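Local atomic coordinates of nitroalkane oxidase (Podospora anserina, PDB entry 3MKH), a protein that oxidises primary and secondary nitroalkanes to aldehydes or ketones with FAD, releasing nitrite and consuming oxygen to give hydrogen peroxide. Residues W170-A175 with T236-P241; L144-P149 with Q200-K205; G72-E77 with A337-P342. All coordinates share one frame; numbering follows the deposited sequence.

Contact 1: residues W170-A175 with T236-P241. With FAD (flavin-adenine dinucleotide), chain E.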
ATOM      1  N   TRP A 170     -10.143  20.887 -21.260  1.00 19.96           N
ATOM      2  CA  TRP A 170      -9.793  20.877 -19.840  1.00 23.44           C
ATOM      3  C   TRP A 170      -9.221  22.202 -19.324  1.00 25.09           C
ATOM      4  O   TRP A 170      -8.912  22.317 -18.143  1.00 28.94           O
ATOM      5  CB  TRP A 170      -8.816  19.743 -19.496  1.00 21.60           C
ATOM      6  CG  TRP A 170      -9.321  18.332 -19.778  1.00 21.12           C
ATOM      7  CD1 TRP A 170      -8.869  17.485 -20.755  1.00 22.42           C
ATOM      8  CD2 TRP A 170     -10.331  17.614 -19.061  1.00 24.47           C
ATOM      9  NE1 TRP A 170      -9.559  16.297 -20.706  1.00 22.80           N
ATOM     10  CE2 TRP A 170     -10.451  16.344 -19.668  1.00 25.95           C
ATOM     11  CE3 TRP A 170     -11.154  17.921 -17.970  1.00 23.86           C
ATOM     12  CZ2 TRP A 170     -11.360  15.385 -19.223  1.00 23.23           C
ATOM     13  CZ3 TRP A 170     -12.060  16.962 -17.529  1.00 25.86           C
ATOM     14  CH2 TRP A 170     -12.150  15.709 -18.154  1.00 21.52           C
ATOM     15  N   ALA A 171      -9.063  23.191 -20.195  1.00 22.25           N
ATOM     16  CA  ALA A 171      -8.396  24.422 -19.784  1.00 22.22           C
ATOM     17  C   ALA A 171      -9.349  25.320 -19.015  1.00 23.73           C
ATOM     18  O   ALA A 171     -10.195  26.026 -19.581  1.00 20.80           O
ATOM     19  CB  ALA A 171      -7.788  25.138 -20.971  1.00 21.92           C
ATOM     20  N   THR A 172      -9.203  25.274 -17.704  1.00 19.55           N
ATOM     21  CA  THR A 172     -10.148  25.909 -16.808  1.00 20.32           C
ATOM     22  C   THR A 172     -10.332  27.397 -17.116  1.00 21.45           C
ATOM     23  O   THR A 172      -9.355  28.136 -17.225  1.00 20.78           O
ATOM     24  CB  THR A 172      -9.688  25.719 -15.354  1.00 21.62           C
ATOM     25  OG1 THR A 172      -9.532  24.318 -15.090  1.00 21.58           O
ATOM     26  CG2 THR A 172     -10.688  26.313 -14.399  1.00 17.14           C
ATOM     27  N   ASN A 173     -11.591  27.815 -17.255  1.00 19.73           N
ATOM     28  CA  ASN A 173     -11.963  29.211 -17.506  1.00 19.35           C
ATOM     29  C   ASN A 173     -11.859  29.683 -18.964  1.00 21.32           C
ATOM     30  O   ASN A 173     -12.298  30.791 -19.267  1.00 19.57           O
ATOM     31  CB  ASN A 173     -11.122  30.200 -16.659  1.00 19.42           C
ATOM     32  CG  ASN A 173     -11.383  30.113 -15.166  1.00 19.80           C
ATOM     33  OD1 ASN A 173     -10.584  30.641 -14.361  1.00 23.65           O
ATOM     34  ND2 ASN A 173     -12.485  29.496 -14.777  1.00 16.06           N
ATOM     35  N   CYS A 174     -11.277  28.883 -19.862  1.00 20.90           N
ATOM     36  CA  CYS A 174     -10.933  29.403 -21.193  1.00 20.16           C
ATOM     37  C   CYS A 174     -12.127  29.952 -21.985  1.00 24.01           C
ATOM     38  O   CYS A 174     -11.960  30.820 -22.853  1.00 21.30           O
ATOM     39  CB  CYS A 174     -10.196  28.350 -22.032  1.00 21.77           C
ATOM     40  SG  CYS A 174     -11.236  26.948 -22.530  1.00 24.17           S
ATOM     41  N   ALA A 175     -13.330  29.467 -21.679  1.00 22.07           N
ATOM     42  CA  ALA A 175     -14.502  29.887 -22.446  1.00 17.79           C
ATOM     43  C   ALA A 175     -15.216  31.126 -21.877  1.00 21.48           C
ATOM     44  O   ALA A 175     -16.118  31.671 -22.512  1.00 21.39           O
ATOM     45  CB  ALA A 175     -15.480  28.707 -22.609  1.00 21.91           C
ATOM     46  N   THR A 236     -17.834  20.702  -9.875  1.00 18.88           N
ATOM     47  CA  THR A 236     -18.981  20.805 -10.786  1.00 21.21           C
ATOM     48  C   THR A 236     -19.300  22.245 -11.228  1.00 24.51           C
ATOM     49  O   THR A 236     -20.096  22.455 -12.152  1.00 19.13           O
ATOM     50  CB  THR A 236     -20.237  20.159 -10.178  1.00 21.05           C
ATOM     51  OG1 THR A 236     -20.676  20.915  -9.037  1.00 20.28           O
ATOM     52  CG2 THR A 236     -19.939  18.714  -9.749  1.00 24.12           C
ATOM     53  N   SER A 237     -18.682  23.230 -10.571  1.00 19.95           N
ATOM     54  CA  SER A 237     -18.845  24.632 -10.959  1.00 17.79           C
ATOM     55  C   SER A 237     -17.621  25.102 -11.745  1.00 19.57           C
ATOM     56  O   SER A 237     -17.462  26.293 -12.031  1.00 20.61           O
ATOM     57  CB  SER A 237     -19.064  25.532  -9.726  1.00 17.77           C
ATOM     58  OG  SER A 237     -17.824  25.844  -9.086  1.00 21.52           O
ATOM     59  N   VAL A 238     -16.751  24.164 -12.086  1.00 17.91           N
ATOM     60  CA  VAL A 238     -15.549  24.498 -12.846  1.00 20.91           C
ATOM     61  C   VAL A 238     -15.784  24.232 -14.325  1.00 20.94           C
ATOM     62  O   VAL A 238     -16.318  23.191 -14.690  1.00 21.08           O
ATOM     63  CB  VAL A 238     -14.333  23.683 -12.366  1.00 19.86           C
ATOM     64  CG1 VAL A 238     -13.167  23.888 -13.297  1.00 18.94           C
ATOM     65  CG2 VAL A 238     -13.973  24.066 -10.920  1.00 18.42           C
ATOM     66  N   SER A 239     -15.404  25.178 -15.176  1.00 18.99           N
ATOM     67  CA  SER A 239     -15.624  25.039 -16.616  1.00 18.33           C
ATOM     68  C   SER A 239     -14.299  24.941 -17.390  1.00 21.86           C
ATOM     69  O   SER A 239     -13.555  25.910 -17.483  1.00 21.04           O
ATOM     70  CB  SER A 239     -16.450  26.220 -17.143  1.00 23.62           C
ATOM     71  OG  SER A 239     -16.638  26.127 -18.545  1.00 20.59           O
ATOM     72  N   GLY A 240     -14.021  23.775 -17.962  1.00 21.61           N
ATOM     73  CA  GLY A 240     -12.865  23.614 -18.834  1.00 22.65           C
ATOM     74  C   GLY A 240     -13.258  22.797 -20.043  1.00 24.47           C
ATOM     75  O   GLY A 240     -12.868  21.644 -20.170  1.00 23.18           O
ATOM     76  N   PRO A 241     -14.067  23.391 -20.933  1.00 22.54           N
ATOM     77  CA  PRO A 241     -14.713  22.625 -22.004  1.00 23.31           C
ATOM     78  C   PRO A 241     -13.792  22.227 -23.158  1.00 24.56           C
ATOM     79  O   PRO A 241     -12.657  22.696 -23.270  1.00 20.73           O
ATOM     80  CB  PRO A 241     -15.813  23.579 -22.495  1.00 21.50           C
ATOM     81  CG  PRO A 241     -15.289  24.949 -22.126  1.00 27.03           C
ATOM     82  CD  PRO A 241     -14.583  24.770 -20.837  1.00 22.06           C
TER
HETATM   83  PA  FAD E 500      -2.471  12.675 -20.963  0.84 26.80           P
HETATM   84  O1A FAD E 500      -1.693  13.037 -22.146  0.84 24.28           O
HETATM   85  O2A FAD E 500      -3.931  12.758 -21.017  0.84 25.49           O
HETATM   86  O5B FAD E 500      -2.050  11.188 -20.524  0.84 26.55           O
HETATM   87  C5B FAD E 500      -3.013  10.274 -20.004  0.84 22.17           C
HETATM   88  C4B FAD E 500      -2.372   9.031 -19.360  0.84 25.30           C
HETATM   89  O4B FAD E 500      -1.662   8.296 -20.365  0.84 28.20           O
HETATM   90  C3B FAD E 500      -1.326   9.413 -18.316  0.84 24.71           C
HETATM   91  O3B FAD E 500      -1.940   9.527 -17.032  0.84 25.08           O
HETATM   92  C2B FAD E 500      -0.397   8.213 -18.333  0.84 23.39           C
HETATM   93  O2B FAD E 500      -0.897   7.194 -17.474  0.84 21.93           O
HETATM   94  C1B FAD E 500      -0.453   7.742 -19.787  0.84 27.58           C
HETATM   95  N9A FAD E 500       0.743   8.269 -20.500  0.84 27.69           N
HETATM   96  C8A FAD E 500       0.735   9.104 -21.535  0.84 27.11           C
HETATM   97  N7A FAD E 500       1.981   9.366 -21.911  0.84 27.62           N
HETATM   98  C5A FAD E 500       2.794   8.689 -21.109  0.84 31.34           C
HETATM   99  C6A FAD E 500       4.173   8.564 -21.022  0.84 33.19           C
HETATM  100  N6A FAD E 500       4.965   9.215 -21.864  0.84 33.10           N
HETATM  101  N1A FAD E 500       4.693   7.775 -20.076  0.84 27.38           N
HETATM  102  C2A FAD E 500       3.911   7.122 -19.235  0.84 30.69           C
HETATM  103  N3A FAD E 500       2.594   7.218 -19.292  0.84 28.15           N
HETATM  104  C4A FAD E 500       2.008   7.991 -20.212  0.84 29.44           C
HETATM  105  N1  FAD E 500      -5.400  21.948 -18.452  0.84 24.46           N
HETATM  106  C2  FAD E 500      -4.942  23.202 -18.836  0.84 23.17           C
HETATM  107  O2  FAD E 500      -4.292  23.317 -19.865  0.84 26.13           O
HETATM  108  N3  FAD E 500      -5.217  24.317 -18.052  0.84 24.14           N
HETATM  109  C4  FAD E 500      -5.960  24.192 -16.880  0.84 25.05           C
HETATM  110  O4  FAD E 500      -6.201  25.185 -16.199  0.84 21.80           O
HETATM  111  C4X FAD E 500      -6.419  22.938 -16.498  0.84 25.86           C
HETATM  112  N5  FAD E 500      -7.162  22.775 -15.325  0.84 25.03           N
HETATM  113  C5X FAD E 500      -7.894  21.597 -15.142  0.84 22.33           C
HETATM  114  C6  FAD E 500      -8.899  21.522 -14.182  0.84 21.03           C
HETATM  115  C7  FAD E 500      -9.621  20.346 -14.018  0.84 22.18           C
HETATM  116  C7M FAD E 500     -10.727  20.252 -12.971  0.84 22.87           C
HETATM  117  C8  FAD E 500      -9.335  19.245 -14.814  0.84 25.84           C
HETATM  118  C8M FAD E 500     -10.123  17.946 -14.643  0.84 22.00           C
HETATM  119  C9  FAD E 500      -8.328  19.320 -15.765  0.84 24.46           C
HETATM  120  C9A FAD E 500      -7.610  20.494 -15.932  0.84 21.82           C
HETATM  121  N10 FAD E 500      -6.602  20.573 -16.893  0.84 27.04           N
HETATM  122  C10 FAD E 500      -6.138  21.823 -17.282  0.84 28.96           C
HETATM  123  C1' FAD E 500      -6.015  19.349 -17.487  0.84 27.62           C
HETATM  124  C2' FAD E 500      -4.873  18.815 -16.621  0.84 26.53           C
HETATM  125  O2' FAD E 500      -3.816  19.768 -16.567  0.84 26.24           O
HETATM  126  C3' FAD E 500      -4.332  17.461 -17.109  0.84 27.34           C
HETATM  127  O3' FAD E 500      -3.440  16.958 -16.126  0.84 26.31           O
HETATM  128  C4' FAD E 500      -3.578  17.540 -18.445  0.84 27.45           C
HETATM  129  O4' FAD E 500      -4.496  17.558 -19.529  0.84 25.42           O
HETATM  130  C5' FAD E 500      -2.649  16.331 -18.605  0.84 27.32           C
HETATM  131  O5' FAD E 500      -3.361  15.103 -18.447  0.84 27.73           O
HETATM  132  P   FAD E 500      -2.583  13.721 -18.284  0.84 28.69           P
HETATM  133  O1P FAD E 500      -1.496  13.920 -17.319  0.84 26.69           O
HETATM  134  O2P FAD E 500      -3.555  12.655 -18.042  0.84 26.46           O
HETATM  135  O3P FAD E 500      -1.912  13.563 -19.744  0.84 27.68           O
HETATM  136  O   HOH W   1     -10.094  23.766 -22.913  1.00 23.57           O

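Contact 2: residues L144-P149 with Q200-K205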
ATOM      1  N   LEU A 144       5.969  16.983 -26.420  1.00 28.27           N
ATOM      2  CA  LEU A 144       7.371  17.315 -26.703  1.00 29.64           C
ATOM      3  C   LEU A 144       8.186  16.118 -27.189  1.00 30.49           C
ATOM      4  O   LEU A 144       9.394  16.229 -27.428  1.00 34.23           O
ATOM      5  CB  LEU A 144       8.031  17.875 -25.452  1.00 33.20           C
ATOM      6  CG  LEU A 144       7.873  19.369 -25.161  1.00 35.87           C
ATOM      7  CD1 LEU A 144       6.436  19.796 -25.233  1.00 34.20           C
ATOM      8  CD2 LEU A 144       8.465  19.673 -23.799  1.00 42.24           C
ATOM      9  N   GLU A 145       7.532  14.970 -27.325  1.00 30.11           N
ATOM     10  CA  GLU A 145       8.233  13.737 -27.656  1.00 32.26           C
ATOM     11  C   GLU A 145       8.692  13.705 -29.105  1.00 32.86           C
ATOM     12  O   GLU A 145       7.910  13.949 -30.023  1.00 29.65           O
ATOM     13  CB  GLU A 145       7.353  12.524 -27.366  1.00 28.96           C
ATOM     14  CG  GLU A 145       8.072  11.187 -27.502  1.00 32.12           C
ATOM     15  CD  GLU A 145       7.180  10.000 -27.161  1.00 34.49           C
ATOM     16  OE1 GLU A 145       5.984  10.030 -27.525  1.00 35.74           O
ATOM     17  OE2 GLU A 145       7.673   9.037 -26.529  1.00 37.93           O
ATOM     18  N   LYS A 146       9.970  13.395 -29.314  1.00 31.46           N
ATOM     19  CA  LYS A 146      10.474  13.214 -30.671  1.00 34.67           C
ATOM     20  C   LYS A 146       9.719  12.083 -31.357  1.00 34.93           C
ATOM     21  O   LYS A 146       9.535  11.008 -30.776  1.00 36.26           O
ATOM     22  CB  LYS A 146      11.975  12.902 -30.654  1.00 38.30           C
ATOM     23  CG  LYS A 146      12.864  14.111 -30.434  1.00 37.93           C
ATOM     24  CD  LYS A 146      14.331  13.706 -30.477  1.00 43.01           C
ATOM     25  CE  LYS A 146      15.247  14.915 -30.548  1.00 42.10           C
ATOM     26  NZ  LYS A 146      16.677  14.490 -30.400  1.00 51.95           N
ATOM     27  N   GLY A 147       9.286  12.322 -32.591  1.00 34.25           N
ATOM     28  CA  GLY A 147       8.601  11.304 -33.363  1.00 32.42           C
ATOM     29  C   GLY A 147       7.105  11.290 -33.130  1.00 36.44           C
ATOM     30  O   GLY A 147       6.389  10.505 -33.746  1.00 30.07           O
ATOM     31  N   ALA A 148       6.625  12.150 -32.234  1.00 32.13           N
ATOM     32  CA  ALA A 148       5.188  12.248 -31.990  1.00 31.65           C
ATOM     33  C   ALA A 148       4.618  13.399 -32.817  1.00 32.83           C
ATOM     34  O   ALA A 148       5.374  14.221 -33.345  1.00 35.28           O
ATOM     35  CB  ALA A 148       4.905  12.445 -30.482  1.00 30.30           C
ATOM     36  N   PRO A 149       3.286  13.457 -32.954  1.00 33.68           N
ATOM     37  CA  PRO A 149       2.656  14.535 -33.727  1.00 32.30           C
ATOM     38  C   PRO A 149       2.902  15.933 -33.146  1.00 32.04           C
ATOM     39  O   PRO A 149       2.887  16.901 -33.905  1.00 30.28           O
ATOM     40  CB  PRO A 149       1.159  14.204 -33.642  1.00 33.98           C
ATOM     41  CG  PRO A 149       1.100  12.752 -33.348  1.00 35.92           C
ATOM     42  CD  PRO A 149       2.304  12.460 -32.496  1.00 33.49           C
ATOM     43  N   GLN A 200      14.815  17.267 -35.339  1.00 42.24           N
ATOM     44  CA  GLN A 200      14.824  18.464 -34.502  1.00 43.76           C
ATOM     45  C   GLN A 200      13.988  18.234 -33.239  1.00 38.79           C
ATOM     46  O   GLN A 200      12.986  17.528 -33.277  1.00 34.86           O
ATOM     47  CB  GLN A 200      14.283  19.661 -35.288  1.00 41.64           C
ATOM     48  CG  GLN A 200      14.438  21.010 -34.592  1.00 42.69           C
ATOM     49  CD  GLN A 200      13.878  22.169 -35.417  1.00 40.05           C
ATOM     50  OE1 GLN A 200      13.235  21.963 -36.449  1.00 39.92           O
ATOM     51  NE2 GLN A 200      14.117  23.393 -34.960  1.00 44.70           N
ATOM     52  N   ASP A 201      14.415  18.822 -32.126  1.00 36.64           N
ATOM     53  CA  ASP A 201      13.666  18.771 -30.871  1.00 37.33           C
ATOM     54  C   ASP A 201      12.357  19.563 -31.003  1.00 32.34           C
ATOM     55  O   ASP A 201      12.383  20.759 -31.253  1.00 31.59           O
ATOM     56  CB  ASP A 201      14.526  19.368 -29.746  1.00 37.92           C
ATOM     57  CG  ASP A 201      13.899  19.216 -28.361  1.00 39.37           C
ATOM     58  OD1 ASP A 201      12.667  18.987 -28.248  1.00 37.65           O
ATOM     59  OD2 ASP A 201      14.655  19.340 -27.371  1.00 44.89           O
ATOM     60  N   PRO A 202      11.204  18.892 -30.838  1.00 31.64           N
ATOM     61  CA  PRO A 202       9.898  19.568 -30.941  1.00 28.30           C
ATOM     62  C   PRO A 202       9.773  20.775 -30.002  1.00 25.55           C
ATOM     63  O   PRO A 202       8.992  21.702 -30.256  1.00 28.27           O
ATOM     64  CB  PRO A 202       8.905  18.474 -30.520  1.00 29.58           C
ATOM     65  CG  PRO A 202       9.583  17.206 -30.855  1.00 32.15           C
ATOM     66  CD  PRO A 202      11.064  17.437 -30.667  1.00 29.33           C
ATOM     67  N   GLU A 203      10.524  20.748 -28.911  1.00 27.80           N
ATOM     68  CA  GLU A 203      10.532  21.850 -27.961  1.00 28.84           C
ATOM     69  C   GLU A 203      10.870  23.186 -28.627  1.00 32.44           C
ATOM     70  O   GLU A 203      10.400  24.239 -28.188  1.00 29.86           O
ATOM     71  CB  GLU A 203      11.488  21.561 -26.799  1.00 36.31           C
ATOM     72  CG  GLU A 203      11.529  22.691 -25.781  1.00 39.50           C
ATOM     73  CD  GLU A 203      12.086  22.264 -24.436  1.00 46.55           C
ATOM     74  OE1 GLU A 203      12.302  21.048 -24.225  1.00 46.47           O
ATOM     75  OE2 GLU A 203      12.306  23.156 -23.589  1.00 45.14           O
ATOM     76  N   ASN A 204      11.672  23.136 -29.692  1.00 31.31           N
ATOM     77  CA  ASN A 204      12.097  24.339 -30.421  1.00 31.22           C
ATOM     78  C   ASN A 204      10.960  25.123 -31.092  1.00 32.38           C
ATOM     79  O   ASN A 204      11.146  26.282 -31.463  1.00 31.30           O
ATOM     80  CB  ASN A 204      13.120  23.974 -31.506  1.00 34.17           C
ATOM     81  CG  ASN A 204      14.450  23.458 -30.939  1.00 41.55           C
ATOM     82  OD1 ASN A 204      14.698  23.497 -29.731  1.00 39.85           O
ATOM     83  ND2 ASN A 204      15.317  22.981 -31.829  1.00 37.70           N
ATOM     84  N   LYS A 205       9.809  24.480 -31.294  1.00 27.10           N
ATOM     85  CA  LYS A 205       8.675  25.111 -31.986  1.00 27.33           C
ATOM     86  C   LYS A 205       7.588  25.630 -31.029  1.00 30.74           C
ATOM     87  O   LYS A 205       6.619  26.281 -31.453  1.00 29.48           O
ATOM     88  CB  LYS A 205       8.029  24.125 -32.972  1.00 29.35           C
ATOM     89  CG  LYS A 205       9.017  23.362 -33.824  1.00 29.84           C
ATOM     90  CD  LYS A 205       9.768  24.297 -34.762  1.00 35.66           C
ATOM     91  CE  LYS A 205       8.977  24.572 -36.041  1.00 36.46           C
ATOM     92  NZ  LYS A 205       9.783  25.427 -36.979  1.00 38.24           N
TER
HETATM   93  O   HOH W   2      11.841  17.308 -26.531  1.00 36.85           O

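Contact 3: residues G72-E77 with A337-P342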
ATOM      1  N   GLY A  72       1.344  40.030  -5.277  1.00 26.75           N
ATOM      2  CA  GLY A  72       1.667  38.628  -5.046  1.00 24.25           C
ATOM      3  C   GLY A  72       2.704  38.407  -3.954  1.00 26.48           C
ATOM      4  O   GLY A  72       3.762  39.053  -3.930  1.00 26.32           O
ATOM      5  N   GLY A  73       2.402  37.484  -3.049  1.00 28.80           N
ATOM      6  CA  GLY A  73       3.282  37.167  -1.940  1.00 30.02           C
ATOM      7  C   GLY A  73       4.051  35.879  -2.151  1.00 29.86           C
ATOM      8  O   GLY A  73       4.288  35.450  -3.285  1.00 27.74           O
ATOM      9  N   THR A  74       4.432  35.246  -1.052  1.00 25.62           N
ATOM     10  CA  THR A  74       5.244  34.044  -1.127  1.00 30.91           C
ATOM     11  C   THR A  74       4.381  32.834  -1.474  1.00 26.16           C
ATOM     12  O   THR A  74       3.164  32.838  -1.277  1.00 26.89           O
ATOM     13  CB  THR A  74       5.925  33.764   0.209  1.00 29.55           C
ATOM     14  OG1 THR A  74       4.916  33.523   1.190  1.00 25.01           O
ATOM     15  CG2 THR A  74       6.776  34.965   0.642  1.00 27.96           C
ATOM     16  N   LEU A  75       5.024  31.796  -1.989  1.00 27.72           N
ATOM     17  CA  LEU A  75       4.344  30.545  -2.286  1.00 28.72           C
ATOM     18  C   LEU A  75       3.823  29.927  -0.980  1.00 25.24           C
ATOM     19  O   LEU A  75       2.765  29.296  -0.950  1.00 23.18           O
ATOM     20  CB  LEU A  75       5.314  29.616  -3.017  1.00 25.46           C
ATOM     21  CG  LEU A  75       4.871  28.676  -4.136  1.00 33.15           C
ATOM     22  CD1 LEU A  75       3.698  29.223  -4.969  1.00 26.13           C
ATOM     23  CD2 LEU A  75       6.074  28.313  -5.014  1.00 28.29           C
ATOM     24  N   ILE A  76       4.555  30.114   0.112  1.00 26.19           N
ATOM     25  CA  ILE A  76       4.083  29.628   1.410  1.00 25.48           C
ATOM     26  C   ILE A  76       2.705  30.205   1.766  1.00 24.35           C
ATOM     27  O   ILE A  76       1.802  29.487   2.197  1.00 23.53           O
ATOM     28  CB  ILE A  76       5.074  29.983   2.537  1.00 27.02           C
ATOM     29  CG1 ILE A  76       6.271  29.042   2.520  1.00 33.09           C
ATOM     30  CG2 ILE A  76       4.405  29.864   3.900  1.00 29.98           C
ATOM     31  CD1 ILE A  76       6.123  27.904   3.519  1.00 31.52           C
ATOM     32  N   GLU A  77       2.548  31.510   1.595  1.00 25.11           N
ATOM     33  CA  GLU A  77       1.280  32.169   1.905  1.00 25.74           C
ATOM     34  C   GLU A  77       0.172  31.719   0.961  1.00 24.48           C
ATOM     35  O   GLU A  77      -0.989  31.585   1.359  1.00 24.30           O
ATOM     36  CB  GLU A  77       1.440  33.702   1.868  1.00 28.00           C
ATOM     37  CG  GLU A  77       1.959  34.275   3.175  1.00 31.66           C
ATOM     38  CD  GLU A  77       2.732  35.584   3.014  1.00 45.04           C
ATOM     39  OE1 GLU A  77       3.027  36.006   1.864  1.00 47.59           O
ATOM     40  OE2 GLU A  77       3.058  36.186   4.060  1.00 46.18           O
ATOM     41  N   ALA A 337      11.578  26.215  -0.553  1.00 21.84           N
ATOM     42  CA  ALA A 337      12.729  25.968  -1.424  1.00 21.94           C
ATOM     43  C   ALA A 337      12.577  26.581  -2.825  1.00 28.69           C
ATOM     44  O   ALA A 337      13.550  27.099  -3.412  1.00 24.87           O
ATOM     45  CB  ALA A 337      13.022  24.459  -1.511  1.00 23.93           C
ATOM     46  N   MET A 338      11.358  26.530  -3.367  1.00 22.33           N
ATOM     47  CA  MET A 338      11.132  27.090  -4.693  1.00 22.42           C
ATOM     48  C   MET A 338      11.573  28.549  -4.752  1.00 27.32           C
ATOM     49  O   MET A 338      12.077  29.011  -5.771  1.00 30.05           O
ATOM     50  CB  MET A 338       9.666  26.981  -5.107  1.00 23.07           C
ATOM     51  CG  MET A 338       9.290  25.617  -5.661  1.00 26.30           C
ATOM     52  SD  MET A 338      10.156  25.257  -7.196  1.00 28.28           S
ATOM     53  CE  MET A 338       9.403  26.423  -8.322  1.00 32.79           C
ATOM     54  N   GLU A 339      11.371  29.269  -3.661  1.00 24.46           N
ATOM     55  CA  GLU A 339      11.681  30.701  -3.640  1.00 29.47           C
ATOM     56  C   GLU A 339      13.011  31.053  -2.946  1.00 30.33           C
ATOM     57  O   GLU A 339      13.549  32.139  -3.159  1.00 29.22           O
ATOM     58  CB  GLU A 339      10.494  31.496  -3.056  1.00 27.54           C
ATOM     59  CG  GLU A 339       9.258  31.420  -3.975  1.00 30.41           C
ATOM     60  CD  GLU A 339       8.053  32.205  -3.477  1.00 36.33           C
ATOM     61  OE1 GLU A 339       7.194  32.558  -4.315  1.00 42.85           O
ATOM     62  OE2 GLU A 339       7.961  32.467  -2.258  1.00 38.18           O
ATOM     63  N   ASN A 340      13.544  30.136  -2.142  1.00 26.89           N
ATOM     64  CA  ASN A 340      14.705  30.457  -1.302  1.00 29.71           C
ATOM     65  C   ASN A 340      15.866  29.477  -1.363  1.00 32.86           C
ATOM     66  O   ASN A 340      16.901  29.704  -0.729  1.00 28.01           O
ATOM     67  CB  ASN A 340      14.267  30.611   0.153  1.00 27.42           C
ATOM     68  CG  ASN A 340      13.215  31.671   0.317  1.00 33.47           C
ATOM     69  OD1 ASN A 340      13.513  32.863   0.226  1.00 32.70           O
ATOM     70  ND2 ASN A 340      11.960  31.247   0.512  1.00 28.61           N
ATOM     71  N   GLY A 341      15.701  28.386  -2.108  1.00 27.88           N
ATOM     72  CA  GLY A 341      16.714  27.344  -2.108  1.00 29.35           C
ATOM     73  C   GLY A 341      16.807  26.677  -0.742  1.00 26.06           C
ATOM     74  O   GLY A 341      15.864  26.753   0.056  1.00 26.83           O
ATOM     75  N   PRO A 342      17.950  26.031  -0.451  1.00 28.24           N
ATOM     76  CA  PRO A 342      19.143  26.024  -1.302  1.00 25.84           C
ATOM     77  C   PRO A 342      18.970  25.155  -2.538  1.00 30.88           C
ATOM     78  O   PRO A 342      17.903  24.569  -2.748  1.00 27.12           O
ATOM     79  CB  PRO A 342      20.223  25.412  -0.390  1.00 29.72           C
ATOM     80  CG  PRO A 342      19.458  24.546   0.585  1.00 26.81           C
ATOM     81  CD  PRO A 342      18.065  25.102   0.693  1.00 26.69           C
TER
HETATM   82  O   HOH W   3       4.915  32.940  -5.370  1.00 41.96           O
HETATM   83  O   HOH W   4       7.616  30.586  -0.363  1.00 28.56           O

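Contact 1: residues W170-A175 with T236-P241
The flavin-binding loop after strand 161-168 meets the loop leading into strand 242-251 where N173 N donates to S239 O, in the middle beta domain of this acyl-CoA dehydrogenase fold. That bond is short and straight, 2.7 Å with 166° at the hydrogen. It is set on the type II turn A171-C174, closed by C174 N to A171 O. At the other end W170 N reaches G240 O only weakly, and a water links A171 N to P241 O. G240 lies close under the turn, where a side chain would run into W170 O. T172 and V238 touch through their methyls, CG2 to CG1 at 3.6 Å. With OG1 anti to the carbonyl carbon (chi1 -56°), the T172 hydroxyl faces the flavin, while T172 N makes a weak bond to FAD O4. The W170 indole slants past the dimethylbenzene end, with CE3 3.5 Å from FAD C8M, and packs on I376 of the second subunit. An alanine here would remove the indole and would probably open a gap between C8M and that subunit. A175 CB rests 3.8 Å from P241 CG. At the flavin, T172 OG1 stands 2.8 Å from FAD N5.

Contact 2: residues L144-P149 with Q200-K205
P202 presses its ring against the backbone of L144 and E145, and L144, P202 and K146 bury most of the surface here. L144 O stands over the face of the proline ring, on its CG side and 3.6 Å from P202 CG, and E145 O comes in beside CG at 3.8 Å. The K146 side chain runs at about a right angle to that of P202: its CG is 3.8 Å from P202 CD, and the extended remainder of the chain carries CE past D201 CA at 4.2 Å. K146 NZ ends up 6.1 Å from D201 OD2, too far for a salt bridge. The backbone under K146, in the loop between strands 130-133 and 154-158, is a type II beta turn, E145 to A148, with G147 at the position of positive phi. The loop between strands 184-191 and 206-212 faces it with an Asx turn, D201 OD1 accepting from E203 N, which leads into the 3-10 segment 202-205. OD1 is approached there from above the carboxylate plane, 48° out of it, and a water donates both to this oxygen and to L144 O. E145 is engaged elsewhere, its OE2 in a salt bridge with R310 of the second subunit. L144, its CG anti to the carbonyl carbon (chi1 -85°), lays its branched end on A263 and F267 of helix 262-298 and brings CD2 to 4.1 Å from E203 OE1.

Contact 3: residues G72-E77 with A337-P342
The carboxylate of E339 lies over a helix N-terminus with a capping box, the start of helix 75-88, one face turned to L75. On that face L75 CB sits 3.8 Å from E339 CD, almost squarely beneath it, and L75 N donates to OE2 at 3.0 Å. The bond is straight at the hydrogen, 165°, yet meets OE2 from 43° out of the carboxylate plane. A water on the same side donates to OE2 and accepts from I76 N, which means the carboxylate serves one helix N-H directly and the next through solvent. T74 CA is nearly level with the group and 3.3 Å from OE2, while a second water donates to OE1 and, weakly, to G73 O.

In the capping box T74 is the N-cap, and E77 N donates to T74 OG1 at 3.1 Å. T74 OG1 gets there because chi1 of 63° tucks it between its own backbone N and carbonyl carbon. The return bond, T74 N to E77 OE1, is weak. The negative E339 probably gains from the helix end it faces, and the extended chain beyond its CG reaches across to helix 75-88. E339 comes from the last turn of helix 311-340, so the contact ties the N-terminal helical domain to the C-terminal one. G341, with positive phi, takes the chain out of that helix. Beside the polar group L75 also packs on V275 and L276 of helix 262-298, and its CD2 touches M338 CB at 3.8 Å.

In the fold
Along the chain the segments come as 72-77, 144-149, 170-175, 200-205, 236-241 and 337-342, so contact 3 encloses the other two, whose segments alternate. Contacts 1 and 2 join loops of the same mixed sheet: strand 184-191 lies in the chain between 170-175 and 200-205. Contact 1 sits buried at the flavin, contact 2 at the surface, their centres 28 Å apart. Contact 3 is 28 Å from contact 1 and 32 Å from contact 2, centre to centre, and joins the helical domains that precede and follow the sheet. None touches another: contacts 1 and 2 belong to the beta domain, contact 3 to the helical domains.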